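Local coordinates for protein probable benzoylformate decarboxylase (Rhodococcus jostii, PDB 7ORX) that belongs to the thiamine diphosphate-dependent enzyme family and binds thiamine diphosphate together with a sodium ion, at residues C[198-203]-C[270-275]; C[204-209]-C[230-235]; C[427-432]-C[451-456]; C[483-488]-C[521-526]. One frame throughout, in Å; residues are numbered along the deposited sequence.

How the contacts relate
Contacts 1 and 2 share one six-stranded parallel sheet in the central domain, and contacts 3 and 4 share another in the C-terminal domain. Within each pair the centres lie close, about 8 and 9 Å apart, whereas those of contacts 1 and 4 are about 48 Å apart. Contacts 2 and 3 are neighbouring parallel strands held by backbone hydrogen bonds, with mostly apolar side chains. Contacts 1 and 4 instead set a helix end against a strand, with leucine packing and an acidic residue facing the helix end. Contacts 1 to 3 are buried, and contact 3 alone reaches metal and cofactor. Contact 4, only partly buried, lies beside a subunit interface.

Contact 1: C[198-203]-C[270-275]; sequences ETLESA and HDLILV
Asp271, just ahead of the strand, lays its carboxylate against Ala203 at the end of helix 190-202, OD2 lying 3.4 Å from Ala203 CA. This is a packing touch; the polar work is done on the residues that follow Ala203, where OD2 accepts from Thr204 N and OD1 from Asn205 N. A chi1 of 55° sets the group between its own backbone N and carbonyl carbon, turned to the chain where it leaves the helix. Leu272 carries most of the apolar contact and uses three of its carbons. Its CB meets Ala203 CB at 3.8 Å, in the pair whose CA atoms are nearest. Beyond it, CG stands anti to the backbone N (chi1 -171°), which aims the branch at the helix, where its two methyls meet different residues: CD1 touches Thr199 CG2 at 3.8 Å and CD2 touches Leu200 CD2 at 3.7 Å. Both helix side chains cross Leu272 at about a right angle. The threonine makes the touch with its methyl, while OG1 bonds to Asp195 O one turn back. Such a helix lying over a parallel sheet belongs to the Rossmann-like central domain, whose strands run in the order 3-2-1-4-5-6; helix 190-202 leads directly into strand 206-210, the neighbour of strand 272-276. Leu274 returns to the helix side, its CD2 touching Leu200 CD2 at 3.9 Å.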
loop_
_atom_site.group_PDB
_atom_site.type_symbol
_atom_site.label_atom_id
_atom_site.label_comp_id
_atom_site.label_asym_id
_atom_site.label_seq_id
_atom_site.Cartn_x
_atom_site.Cartn_y
_atom_site.Cartn_z
ATOM N N GLU C 198 -22.129 33.142 20.896
ATOM C CA GLU C 198 -22.331 33.156 22.370
ATOM C C GLU C 198 -20.963 32.925 23.022
ATOM O O GLU C 198 -20.527 33.803 23.754
ATOM C CB GLU C 198 -23.362 32.131 22.844
ATOM C CG GLU C 198 -23.734 32.307 24.312
ATOM C CD GLU C 198 -25.223 32.046 24.650
ATOM O OE1 GLU C 198 -25.905 31.191 23.973
ATOM O OE2 GLU C 198 -25.744 32.697 25.607
ATOM N N THR C 199 -20.255 31.851 22.686
ATOM C CA THR C 199 -18.951 31.497 23.306
ATOM C C THR C 199 -17.951 32.653 23.163
ATOM O O THR C 199 -17.133 32.848 24.100
ATOM C CB THR C 199 -18.295 30.270 22.666
ATOM O OG1 THR C 199 -19.302 29.299 22.411
ATOM C CG2 THR C 199 -17.236 29.638 23.540
ATOM N N LEU C 200 -17.991 33.372 22.033
ATOM C CA LEU C 200 -17.046 34.473 21.726
ATOM C C LEU C 200 -17.400 35.701 22.562
ATOM O O LEU C 200 -16.477 36.214 23.231
ATOM C CB LEU C 200 -17.061 34.776 20.224
ATOM C CG LEU C 200 -16.208 33.840 19.366
ATOM C CD1 LEU C 200 -16.369 34.152 17.895
ATOM C CD2 LEU C 200 -14.743 33.951 19.739
ATOM N N GLU C 201 -18.661 36.147 22.554
ATOM C CA GLU C 201 -19.114 37.320 23.340
ATOM C C GLU C 201 -19.056 37.012 24.847
ATOM O O GLU C 201 -18.949 37.977 25.633
ATOM C CB GLU C 201 -20.507 37.733 22.887
ATOM C CG GLU C 201 -20.555 38.192 21.442
ATOM C CD GLU C 201 -21.967 38.406 20.902
ATOM O OE1 GLU C 201 -22.969 38.042 21.613
ATOM O OE2 GLU C 201 -22.076 38.894 19.737
ATOM N N SER C 202 -19.147 35.722 25.223
ATOM C CA SER C 202 -18.965 35.180 26.603
ATOM C C SER C 202 -17.584 35.541 27.155
ATOM O O SER C 202 -17.486 35.945 28.318
ATOM C CB SER C 202 -19.086 33.682 26.642
ATOM O OG SER C 202 -20.328 33.311 27.158
ATOM N N ALA C 203 -16.545 35.258 26.380
ATOM C CA ALA C 203 -15.165 35.130 26.880
ATOM C C ALA C 203 -14.732 36.477 27.465
ATOM O O ALA C 203 -15.034 37.513 26.851
ATOM C CB ALA C 203 -14.278 34.650 25.771
ATOM N N HIS C 270 -5.528 33.413 29.019
ATOM C CA HIS C 270 -6.684 33.452 28.089
ATOM C C HIS C 270 -7.662 32.320 28.409
ATOM O O HIS C 270 -7.190 31.212 28.581
ATOM C CB HIS C 270 -6.166 33.400 26.654
ATOM C CG HIS C 270 -5.515 34.655 26.209
ATOM N ND1 HIS C 270 -4.171 34.723 25.961
ATOM C CD2 HIS C 270 -6.021 35.870 25.936
ATOM C CE1 HIS C 270 -3.861 35.937 25.554
ATOM N NE2 HIS C 270 -4.985 36.652 25.527
ATOM N N ASP C 271 -8.964 32.605 28.446
ATOM C CA ASP C 271 -10.052 31.635 28.806
ATOM C C ASP C 271 -10.607 30.949 27.551
ATOM O O ASP C 271 -11.197 29.831 27.681
ATOM C CB ASP C 271 -11.202 32.300 29.576
ATOM C CG ASP C 271 -11.846 33.490 28.891
ATOM O OD1 ASP C 271 -11.173 34.185 28.148
ATOM O OD2 ASP C 271 -13.032 33.718 29.128
ATOM N N LEU C 272 -10.446 31.591 26.385
ATOM C CA LEU C 272 -10.848 31.029 25.069
ATOM C C LEU C 272 -9.727 31.230 24.043
ATOM O O LEU C 272 -9.452 32.384 23.739
ATOM C CB LEU C 272 -12.145 31.712 24.625
ATOM C CG LEU C 272 -12.770 31.063 23.403
ATOM C CD1 LEU C 272 -13.472 29.763 23.781
ATOM C CD2 LEU C 272 -13.698 32.038 22.723
ATOM N N ILE C 273 -9.140 30.128 23.573
ATOM C CA ILE C 273 -8.275 30.055 22.365
ATOM C C ILE C 273 -9.206 29.672 21.212
ATOM O O ILE C 273 -9.597 28.506 21.153
ATOM C CB ILE C 273 -7.151 28.981 22.478
ATOM C CG1 ILE C 273 -6.522 28.783 23.866
ATOM C CG2 ILE C 273 -6.095 29.198 21.422
ATOM C CD1 ILE C 273 -6.166 30.008 24.554
ATOM N N LEU C 274 -9.520 30.587 20.291
ATOM C CA LEU C 274 -10.177 30.229 19.015
ATOM C C LEU C 274 -9.095 30.066 17.953
ATOM O O LEU C 274 -8.468 31.060 17.565
ATOM C CB LEU C 274 -11.174 31.313 18.627
ATOM C CG LEU C 274 -11.764 31.155 17.234
ATOM C CD1 LEU C 274 -12.600 29.873 17.150
ATOM C CD2 LEU C 274 -12.576 32.388 16.891
ATOM N N VAL C 275 -8.861 28.837 17.510
ATOM C CA VAL C 275 -7.882 28.497 16.435
ATOM C C VAL C 275 -8.673 28.387 15.141
ATOM O O VAL C 275 -9.471 27.509 15.082
ATOM C CB VAL C 275 -7.138 27.177 16.726
ATOM C CG1 VAL C 275 -6.199 26.791 15.586
ATOM C CG2 VAL C 275 -6.404 27.245 18.069
#

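Contact 2: C[204-209]-C[230-235]; sequences TNPVLV and LRAPVW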
loop_
_atom_site.group_PDB
_atom_site.type_symbol
_atom_site.label_atom_id
_atom_site.label_comp_id
_atom_site.label_asym_id
_atom_site.label_seq_id
_atom_site.Cartn_x
_atom_site.Cartn_y
_atom_site.Cartn_z
ATOM N N THR C 204 -14.133 36.449 28.654
ATOM C CA THR C 204 -13.672 37.650 29.385
ATOM C C THR C 204 -12.353 38.139 28.747
ATOM O O THR C 204 -12.124 39.384 28.760
ATOM C CB THR C 204 -13.501 37.348 30.881
ATOM O OG1 THR C 204 -12.410 36.418 30.974
ATOM C CG2 THR C 204 -14.754 36.827 31.557
ATOM N N ASN C 205 -11.546 37.218 28.184
ATOM C CA ASN C 205 -10.215 37.524 27.605
ATOM C C ASN C 205 -9.841 36.506 26.520
ATOM O O ASN C 205 -8.948 35.684 26.733
ATOM C CB ASN C 205 -9.191 37.624 28.737
ATOM C CG ASN C 205 -7.763 37.751 28.243
ATOM O OD1 ASN C 205 -7.520 38.342 27.194
ATOM N ND2 ASN C 205 -6.819 37.148 28.958
ATOM N N PRO C 206 -10.456 36.563 25.307
ATOM C CA PRO C 206 -10.225 35.580 24.250
ATOM C C PRO C 206 -9.007 35.909 23.390
ATOM O O PRO C 206 -8.599 37.050 23.388
ATOM C CB PRO C 206 -11.463 35.754 23.371
ATOM C CG PRO C 206 -11.729 37.218 23.426
ATOM C CD PRO C 206 -11.389 37.594 24.849
ATOM N N VAL C 207 -8.474 34.928 22.671
ATOM C CA VAL C 207 -7.310 35.097 21.754
ATOM C C VAL C 207 -7.618 34.339 20.460
ATOM O O VAL C 207 -8.221 33.241 20.552
ATOM C CB VAL C 207 -6.006 34.601 22.402
ATOM C CG1 VAL C 207 -6.029 33.131 22.801
ATOM C CG2 VAL C 207 -4.815 34.881 21.512
ATOM N N LEU C 208 -7.298 34.943 19.310
ATOM C CA LEU C 208 -7.398 34.306 17.987
ATOM C C LEU C 208 -6.039 33.728 17.645
ATOM O O LEU C 208 -5.057 34.472 17.708
ATOM C CB LEU C 208 -7.752 35.355 16.935
ATOM C CG LEU C 208 -9.079 36.082 17.107
ATOM C CD1 LEU C 208 -9.625 36.426 15.726
ATOM C CD2 LEU C 208 -10.093 35.251 17.883
ATOM N N VAL C 209 -5.991 32.468 17.241
ATOM C CA VAL C 209 -4.760 31.857 16.688
ATOM C C VAL C 209 -5.089 31.506 15.251
ATOM O O VAL C 209 -6.125 30.922 15.087
ATOM C CB VAL C 209 -4.371 30.635 17.510
ATOM C CG1 VAL C 209 -3.148 29.938 16.941
ATOM C CG2 VAL C 209 -4.167 31.022 18.958
ATOM N N LEU C 230 -13.615 42.023 18.918
ATOM C CA LEU C 230 -13.331 41.358 20.216
ATOM C C LEU C 230 -12.183 42.041 20.956
ATOM O O LEU C 230 -11.857 41.557 22.040
ATOM C CB LEU C 230 -12.972 39.897 19.955
ATOM C CG LEU C 230 -14.122 39.021 19.478
ATOM C CD1 LEU C 230 -13.582 37.632 19.184
ATOM C CD2 LEU C 230 -15.242 38.971 20.513
ATOM N N ARG C 231 -11.579 43.083 20.381
ATOM C CA ARG C 231 -10.365 43.703 20.940
ATOM C C ARG C 231 -9.401 42.595 21.368
ATOM O O ARG C 231 -8.811 42.694 22.481
ATOM C CB ARG C 231 -10.749 44.656 22.078
ATOM C CG ARG C 231 -11.557 45.843 21.580
ATOM C CD ARG C 231 -13.065 45.560 21.520
ATOM N NE ARG C 231 -13.820 46.803 21.538
ATOM C CZ ARG C 231 -14.304 47.443 20.487
ATOM N NH1 ARG C 231 -14.221 46.934 19.267
ATOM N NH2 ARG C 231 -14.915 48.592 20.684
ATOM N N ALA C 232 -9.233 41.601 20.506
ATOM C CA ALA C 232 -8.526 40.350 20.837
ATOM C C ALA C 232 -7.128 40.398 20.260
ATOM O O ALA C 232 -6.933 40.833 19.133
ATOM C CB ALA C 232 -9.260 39.181 20.273
ATOM N N PRO C 233 -6.113 39.960 21.029
ATOM C CA PRO C 233 -4.819 39.668 20.458
ATOM C C PRO C 233 -4.899 38.520 19.455
ATOM O O PRO C 233 -5.752 37.659 19.604
ATOM C CB PRO C 233 -3.957 39.295 21.661
ATOM C CG PRO C 233 -4.887 38.992 22.759
ATOM C CD PRO C 233 -6.138 39.774 22.474
ATOM N N VAL C 234 -4.033 38.570 18.445
ATOM C CA VAL C 234 -3.950 37.589 17.335
ATOM C C VAL C 234 -2.533 37.042 17.279
ATOM O O VAL C 234 -1.640 37.817 17.110
ATOM C CB VAL C 234 -4.342 38.227 16.003
ATOM C CG1 VAL C 234 -4.081 37.290 14.835
ATOM C CG2 VAL C 234 -5.798 38.668 16.013
ATOM N N TRP C 235 -2.373 35.746 17.425
ATOM C CA TRP C 235 -1.127 35.006 17.172
ATOM C C TRP C 235 -1.288 34.196 15.903
ATOM O O TRP C 235 -2.427 33.776 15.599
ATOM C CB TRP C 235 -0.844 34.049 18.313
ATOM C CG TRP C 235 -0.601 34.719 19.609
ATOM C CD1 TRP C 235 -1.503 35.208 20.498
ATOM C CD2 TRP C 235 0.698 34.943 20.169
ATOM N NE1 TRP C 235 -0.843 35.740 21.582
ATOM C CE2 TRP C 235 0.502 35.585 21.401
ATOM C CE3 TRP C 235 2.002 34.684 19.717
ATOM C CZ2 TRP C 235 1.572 35.959 22.189
ATOM C CZ3 TRP C 235 3.060 35.088 20.485
ATOM C CH2 TRP C 235 2.844 35.721 21.705
#
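Leu208 is held by 230-235 through both its backbone N and its O: N donates to Pro233 O at 3.1 Å, and O accepts from Trp235 N at 3.0 Å. Leu208 pairs with Val234 and Val209 with Trp235 in parallel register, and CA-H...O contacts fill the gaps, as from Val209 CA to Trp235 O at 3.2 Å. On one face of the sheet, Leu208 CB meets Val234 CG2 at 4.0 Å, while its CG and CD2 come equally loosely, at 4.4 Å, to Ala232 CB and Leu230 CD1. On the other face, Val207 CG2, anti to its backbone N, reaches the edge of the Trp235 indole close to the ring plane, 3.5 Å from CD1, and also touches Pro233 O. At the N-terminal end, Pro206 O rests against Ala232 CB and Pro233 CD, both at 3.8 Å. Arg231 has left-handed backbone angles and ends helix 220-230 with a Schellman motif, turning the chain into strand 234-236 of this beta-alpha-beta unit. Buried backbone polar groups of strand 206-210 are thus satisfied by turns, Leu208 bonding toward 230-235 and Val207 and Val209 toward strand 272-276.

Contact 3: C[427-432]-C[451-456]; sequences GLIGDG and VVIIIL. With NA (sodium ion), chain J; TPP (thiamine diphosphate), chain I.
Asp431 follows directly on strand 427-430, where its backbone packs against Ile455 CG2 and its N makes a weak hydrogen bond to Leu456 O (3.1 Å). CB lies 4.1 Å from that same carbonyl oxygen. From there a chi1 of 63° places CG between the backbone N and the carbonyl carbon, turned to the sodium ion. OD1 binds the metal at 2.1 Å and passes 3.1 Å from O2A of thiamine diphosphate, a second ligand of the ion; OD2 stays 4.0 Å from the sodium, so the carboxylate binds through one oxygen. Diphosphate O3B and a water, itself bonded to Leu456 O, also coordinate the ion, and Asn458 and Thr460 complete the site. Next in the chain, Gly432 N donates to O2A at 2.8 Å, while Gly430 CA comes close to O1A.

Behind the site the two strands run parallel through four bridged pairs. Gly427 and Ile429 each use N and O toward the partner strand, with Ile429 N to Ile454 O at 2.9 Å, and Leu456 N donates to Ile429 O. On one face Leu428 and Ile454 lie side by side, CD2 against CD1 at 3.8 Å; on the opposite face Ile455 CD1 meets Ile429 CB. This is the Gly-Asp-Gly start of the metal and diphosphate motif of thiamine diphosphate enzymes, set at the strand ends of a beta-alpha-beta unit whose second strand leads to the motif's asparagine end.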
loop_
_atom_site.group_PDB
_atom_site.type_symbol
_atom_site.label_atom_id
_atom_site.label_comp_id
_atom_site.label_asym_id
_atom_site.label_seq_id
_atom_site.Cartn_x
_atom_site.Cartn_y
_atom_site.Cartn_z
ATOM N N GLY C 427 12.574 36.007 -2.765
ATOM C CA GLY C 427 13.001 34.763 -2.103
ATOM C C GLY C 427 14.014 35.072 -1.024
ATOM O O GLY C 427 14.951 35.862 -1.303
ATOM N N LEU C 428 13.819 34.544 0.184
ATOM C CA LEU C 428 14.822 34.628 1.254
ATOM C C LEU C 428 15.214 33.211 1.623
ATOM O O LEU C 428 14.489 32.605 2.402
ATOM C CB LEU C 428 14.184 35.364 2.426
ATOM C CG LEU C 428 13.695 36.772 2.126
ATOM C CD1 LEU C 428 12.705 37.177 3.211
ATOM C CD2 LEU C 428 14.877 37.762 2.032
ATOM N N ILE C 429 16.277 32.711 1.018
ATOM C CA ILE C 429 16.663 31.277 1.036
ATOM C C ILE C 429 17.952 31.206 1.826
ATOM O O ILE C 429 18.797 32.043 1.591
ATOM C CB ILE C 429 16.879 30.791 -0.410
ATOM C CG1 ILE C 429 15.766 31.253 -1.359
ATOM C CG2 ILE C 429 17.093 29.289 -0.479
ATOM C CD1 ILE C 429 14.374 30.999 -0.867
ATOM N N GLY C 430 18.109 30.227 2.703
ATOM C CA GLY C 430 19.428 29.956 3.294
ATOM C C GLY C 430 20.383 29.338 2.289
ATOM O O GLY C 430 19.911 28.788 1.294
ATOM N N ASP C 431 21.683 29.350 2.584
ATOM C CA ASP C 431 22.725 28.689 1.754
ATOM C C ASP C 431 22.531 27.166 1.727
ATOM O O ASP C 431 22.890 26.525 0.717
ATOM C CB ASP C 431 24.133 29.103 2.209
ATOM C CG ASP C 431 24.575 28.718 3.624
ATOM O OD1 ASP C 431 23.698 28.715 4.584
ATOM O OD2 ASP C 431 25.800 28.439 3.754
ATOM N N GLY C 432 22.015 26.584 2.795
ATOM C CA GLY C 432 21.668 25.152 2.813
ATOM C C GLY C 432 20.502 24.857 1.882
ATOM O O GLY C 432 20.690 24.050 0.981
ATOM N N VAL C 451 12.041 37.400 -10.615
ATOM C CA VAL C 451 12.189 37.121 -9.157
ATOM C C VAL C 451 13.441 37.832 -8.653
ATOM O O VAL C 451 14.476 37.803 -9.361
ATOM C CB VAL C 451 12.446 35.660 -8.787
ATOM C CG1 VAL C 451 11.405 35.167 -7.845
ATOM C CG2 VAL C 451 12.668 34.747 -9.971
ATOM N N VAL C 452 13.407 38.216 -7.383
ATOM C CA VAL C 452 14.638 38.522 -6.625
ATOM C C VAL C 452 14.891 37.409 -5.607
ATOM O O VAL C 452 14.014 37.177 -4.765
ATOM C CB VAL C 452 14.468 39.890 -5.959
ATOM C CG1 VAL C 452 15.710 40.250 -5.146
ATOM C CG2 VAL C 452 14.084 40.940 -7.011
ATOM N N ILE C 453 16.051 36.768 -5.695
ATOM C CA ILE C 453 16.490 35.685 -4.780
ATOM C C ILE C 453 17.615 36.226 -3.888
ATOM O O ILE C 453 18.671 36.600 -4.408
ATOM C CB ILE C 453 16.936 34.475 -5.612
ATOM C CG1 ILE C 453 15.805 33.956 -6.508
ATOM C CG2 ILE C 453 17.455 33.359 -4.735
ATOM C CD1 ILE C 453 14.621 33.435 -5.754
ATOM N N ILE C 454 17.396 36.249 -2.579
ATOM C CA ILE C 454 18.421 36.622 -1.577
ATOM C C ILE C 454 18.849 35.353 -0.866
ATOM O O ILE C 454 18.030 34.770 -0.149
ATOM C CB ILE C 454 17.857 37.656 -0.604
ATOM C CG1 ILE C 454 17.452 38.926 -1.346
ATOM C CG2 ILE C 454 18.848 37.926 0.492
ATOM C CD1 ILE C 454 16.674 39.914 -0.480
ATOM N N ILE C 455 20.075 34.916 -1.101
ATOM C CA ILE C 455 20.686 33.775 -0.371
ATOM C C ILE C 455 21.242 34.350 0.929
ATOM O O ILE C 455 22.065 35.205 0.827
ATOM C CB ILE C 455 21.798 33.128 -1.211
ATOM C CG1 ILE C 455 21.324 32.668 -2.595
ATOM C CG2 ILE C 455 22.426 31.998 -0.443
ATOM C CD1 ILE C 455 20.113 31.799 -2.570
ATOM N N LEU C 456 20.759 33.940 2.090
ATOM C CA LEU C 456 21.368 34.282 3.381
ATOM C C LEU C 456 22.410 33.211 3.623
ATOM O O LEU C 456 22.012 32.098 3.951
ATOM C CB LEU C 456 20.337 34.262 4.495
ATOM C CG LEU C 456 19.398 35.454 4.522
ATOM C CD1 LEU C 456 18.370 35.346 3.442
ATOM C CD2 LEU C 456 18.645 35.534 5.828
HETATM NA NA NA J . 22.908 28.545 6.573
HETATM N "N1'" TPP I . 16.572 17.728 4.109
HETATM C "C2'" TPP I . 15.401 18.224 3.690
HETATM C CM2 TPP I . 14.930 17.857 2.321
HETATM N "N3'" TPP I . 14.613 19.019 4.412
HETATM C "C4'" TPP I . 15.021 19.339 5.651
HETATM N "N4'" TPP I . 14.204 20.133 6.355
HETATM C "C5'" TPP I . 16.250 18.877 6.180
HETATM C "C6'" TPP I . 16.977 18.052 5.343
HETATM C "C7'" TPP I . 16.750 19.244 7.568
HETATM N N3 TPP I . 17.116 20.674 7.715
HETATM C C2 TPP I . 16.381 21.522 8.442
HETATM S S1 TPP I . 17.056 23.096 8.528
HETATM C C5 TPP I . 18.382 22.555 7.542
HETATM C C4 TPP I . 18.231 21.272 7.124
HETATM C CM4 TPP I . 19.148 20.539 6.188
HETATM C C6 TPP I . 19.557 23.456 7.279
HETATM C C7 TPP I . 19.347 24.399 6.131
HETATM O O7 TPP I . 19.584 25.725 6.639
HETATM P PA TPP I . 19.881 26.949 5.659
HETATM O O1A TPP I . 19.089 27.048 4.397
HETATM O O2A TPP I . 21.363 26.916 5.493
HETATM O O3A TPP I . 19.404 28.095 6.674
HETATM P PB TPP I . 19.953 28.439 8.169
HETATM O O1B TPP I . 19.189 29.651 8.677
HETATM O O2B TPP I . 19.747 27.205 9.021
HETATM O O3B TPP I . 21.421 28.738 7.950
HETATM O O HOH W 1 21.849 30.566 5.942
#

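Contact 4: C[483-488]-C[521-526]; sequences GIDFVH and LIEVRT
Phe486, in the first turn of helix 486-493, brings its CA to 6.4 Å from that of Glu523 on strand 520-525. Asp485 stands at the N-cap of the helix: its OD1 accepts from Val487 N at 3.3 Å, the donor lying well above the carboxylate plane. Glu523 reaches the same helix start from the sheet. Its chain is fully extended, chi1 179° and chi2 -172°, which carries OE1 to Phe486 N for a weak hydrogen bond of 3.4 Å. OE1 also lies 3.4 Å from Asp485 OD1, two acceptors of like charge; the helix N-terminus probably eases this repulsion. The other oxygen, OE2, accepts a firmer bond from Asn457 ND2. The carboxylate of Glu523 stands at the edge of the Phe486 ring, their planes 81° apart, with CD in the ring plane and 4.0 Å from CD2. Over one ring face sits Ile484 CG2, offset toward the rim. Two residues earlier on the strand, Leu521 CD2 packs on Phe486 CB at 4.1 Å and near Phe486 O. Beyond the contact, His488 meets His488 of the second subunit. Strand 520-525 lies between strands 452-457 and 496-500, so a capped helix start meets a strand glutamate in the parallel alpha/beta C-terminal fold of thiamine diphosphate enzymes, with the Phe486 side chain about 8 Å from the cofactor.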
loop_
_atom_site.group_PDB
_atom_site.type_symbol
_atom_site.label_atom_id
_atom_site.label_comp_id
_atom_site.label_asym_id
_atom_site.label_seq_id
_atom_site.Cartn_x
_atom_site.Cartn_y
_atom_site.Cartn_z
ATOM N N GLY C 483 32.312 26.670 1.145
ATOM C CA GLY C 483 32.949 26.520 -0.181
ATOM C C GLY C 483 31.936 26.474 -1.316
ATOM O O GLY C 483 32.214 25.736 -2.289
ATOM N N ILE C 484 30.804 27.201 -1.191
ATOM C CA ILE C 484 29.764 27.380 -2.241
ATOM C C ILE C 484 29.721 28.855 -2.636
ATOM O O ILE C 484 29.438 29.687 -1.754
ATOM C CB ILE C 484 28.388 26.947 -1.719
ATOM C CG1 ILE C 484 28.411 25.489 -1.257
ATOM C CG2 ILE C 484 27.274 27.233 -2.738
ATOM C CD1 ILE C 484 27.109 25.059 -0.596
ATOM N N ASP C 485 29.916 29.165 -3.918
ATOM C CA ASP C 485 29.745 30.535 -4.463
ATOM C C ASP C 485 28.427 30.588 -5.247
ATOM O O ASP C 485 28.417 30.130 -6.393
ATOM C CB ASP C 485 30.934 30.927 -5.336
ATOM C CG ASP C 485 30.993 32.415 -5.690
ATOM O OD1 ASP C 485 30.007 33.112 -5.400
ATOM O OD2 ASP C 485 32.043 32.889 -6.232
ATOM N N PHE C 486 27.375 31.174 -4.673
ATOM C CA PHE C 486 26.019 31.280 -5.283
ATOM C C PHE C 486 26.030 32.212 -6.486
ATOM O O PHE C 486 25.181 32.059 -7.348
ATOM C CB PHE C 486 24.990 31.733 -4.248
ATOM C CG PHE C 486 24.758 30.641 -3.244
ATOM C CD1 PHE C 486 23.863 29.622 -3.512
ATOM C CD2 PHE C 486 25.532 30.558 -2.100
ATOM C CE1 PHE C 486 23.687 28.589 -2.615
ATOM C CE2 PHE C 486 25.370 29.515 -1.210
ATOM C CZ PHE C 486 24.443 28.530 -1.473
ATOM N N VAL C 487 26.958 33.147 -6.554
ATOM C CA VAL C 487 27.117 34.013 -7.753
ATOM C C VAL C 487 27.530 33.117 -8.917
ATOM O O VAL C 487 26.911 33.228 -9.951
ATOM C CB VAL C 487 28.107 35.172 -7.521
ATOM C CG1 VAL C 487 28.406 35.922 -8.805
ATOM C CG2 VAL C 487 27.573 36.114 -6.442
ATOM N N HIS C 488 28.510 32.241 -8.734
ATOM C CA HIS C 488 28.967 31.276 -9.766
ATOM C C HIS C 488 27.797 30.364 -10.138
ATOM O O HIS C 488 27.628 30.079 -11.327
ATOM C CB HIS C 488 30.197 30.471 -9.291
ATOM C CG HIS C 488 31.498 31.114 -9.613
ATOM N ND1 HIS C 488 31.774 31.558 -10.892
ATOM C CD2 HIS C 488 32.597 31.371 -8.857
ATOM C CE1 HIS C 488 32.995 32.093 -10.908
ATOM N NE2 HIS C 488 33.502 32.021 -9.654
ATOM N N LEU C 521 20.019 37.498 -8.314
ATOM C CA LEU C 521 20.393 36.817 -7.067
ATOM C C LEU C 521 21.346 37.719 -6.313
ATOM O O LEU C 521 22.344 38.132 -6.906
ATOM C CB LEU C 521 21.094 35.508 -7.409
ATOM C CG LEU C 521 21.504 34.703 -6.189
ATOM C CD1 LEU C 521 21.186 33.227 -6.386
ATOM C CD2 LEU C 521 22.959 34.928 -5.852
ATOM N N ILE C 522 21.074 37.970 -5.043
ATOM C CA ILE C 522 22.025 38.653 -4.126
ATOM C C ILE C 522 22.482 37.631 -3.103
ATOM O O ILE C 522 21.642 37.137 -2.407
ATOM C CB ILE C 522 21.327 39.826 -3.446
ATOM C CG1 ILE C 522 20.917 40.885 -4.458
ATOM C CG2 ILE C 522 22.187 40.403 -2.366
ATOM C CD1 ILE C 522 19.775 41.747 -3.969
ATOM N N GLU C 523 23.777 37.347 -3.009
ATOM C CA GLU C 523 24.320 36.474 -1.951
ATOM C C GLU C 523 24.727 37.395 -0.818
ATOM O O GLU C 523 25.601 38.168 -1.025
ATOM C CB GLU C 523 25.485 35.647 -2.466
ATOM C CG GLU C 523 26.082 34.760 -1.399
ATOM C CD GLU C 523 27.382 34.044 -1.790
ATOM O OE1 GLU C 523 27.738 34.067 -2.996
ATOM O OE2 GLU C 523 28.053 33.454 -0.895
ATOM N N VAL C 524 24.026 37.392 0.293
ATOM C CA VAL C 524 24.360 38.206 1.488
ATOM C C VAL C 524 25.179 37.306 2.388
ATOM O O VAL C 524 24.712 36.223 2.662
ATOM C CB VAL C 524 23.104 38.667 2.241
ATOM C CG1 VAL C 524 23.463 39.437 3.489
ATOM C CG2 VAL C 524 22.194 39.483 1.348
ATOM N N ARG C 525 26.334 37.755 2.846
ATOM C CA ARG C 525 27.088 37.078 3.921
ATOM C C ARG C 525 26.411 37.455 5.239
ATOM O O ARG C 525 26.304 38.664 5.535
ATOM C CB ARG C 525 28.565 37.482 3.872
ATOM C CG ARG C 525 29.470 36.487 4.570
ATOM C CD ARG C 525 30.043 37.054 5.850
ATOM N NE ARG C 525 31.368 37.656 5.649
ATOM C CZ ARG C 525 32.546 37.105 5.979
ATOM N NH1 ARG C 525 32.597 35.900 6.526
ATOM N NH2 ARG C 525 33.678 37.771 5.765
ATOM N N THR C 526 25.944 36.458 5.992
ATOM C CA THR C 526 25.206 36.640 7.273
ATOM C C THR C 526 25.995 36.024 8.427
ATOM O O THR C 526 26.906 35.190 8.150
ATOM C CB THR C 526 23.794 36.040 7.215
ATOM O OG1 THR C 526 23.913 34.649 6.928
ATOM C CG2 THR C 526 22.905 36.718 6.192
#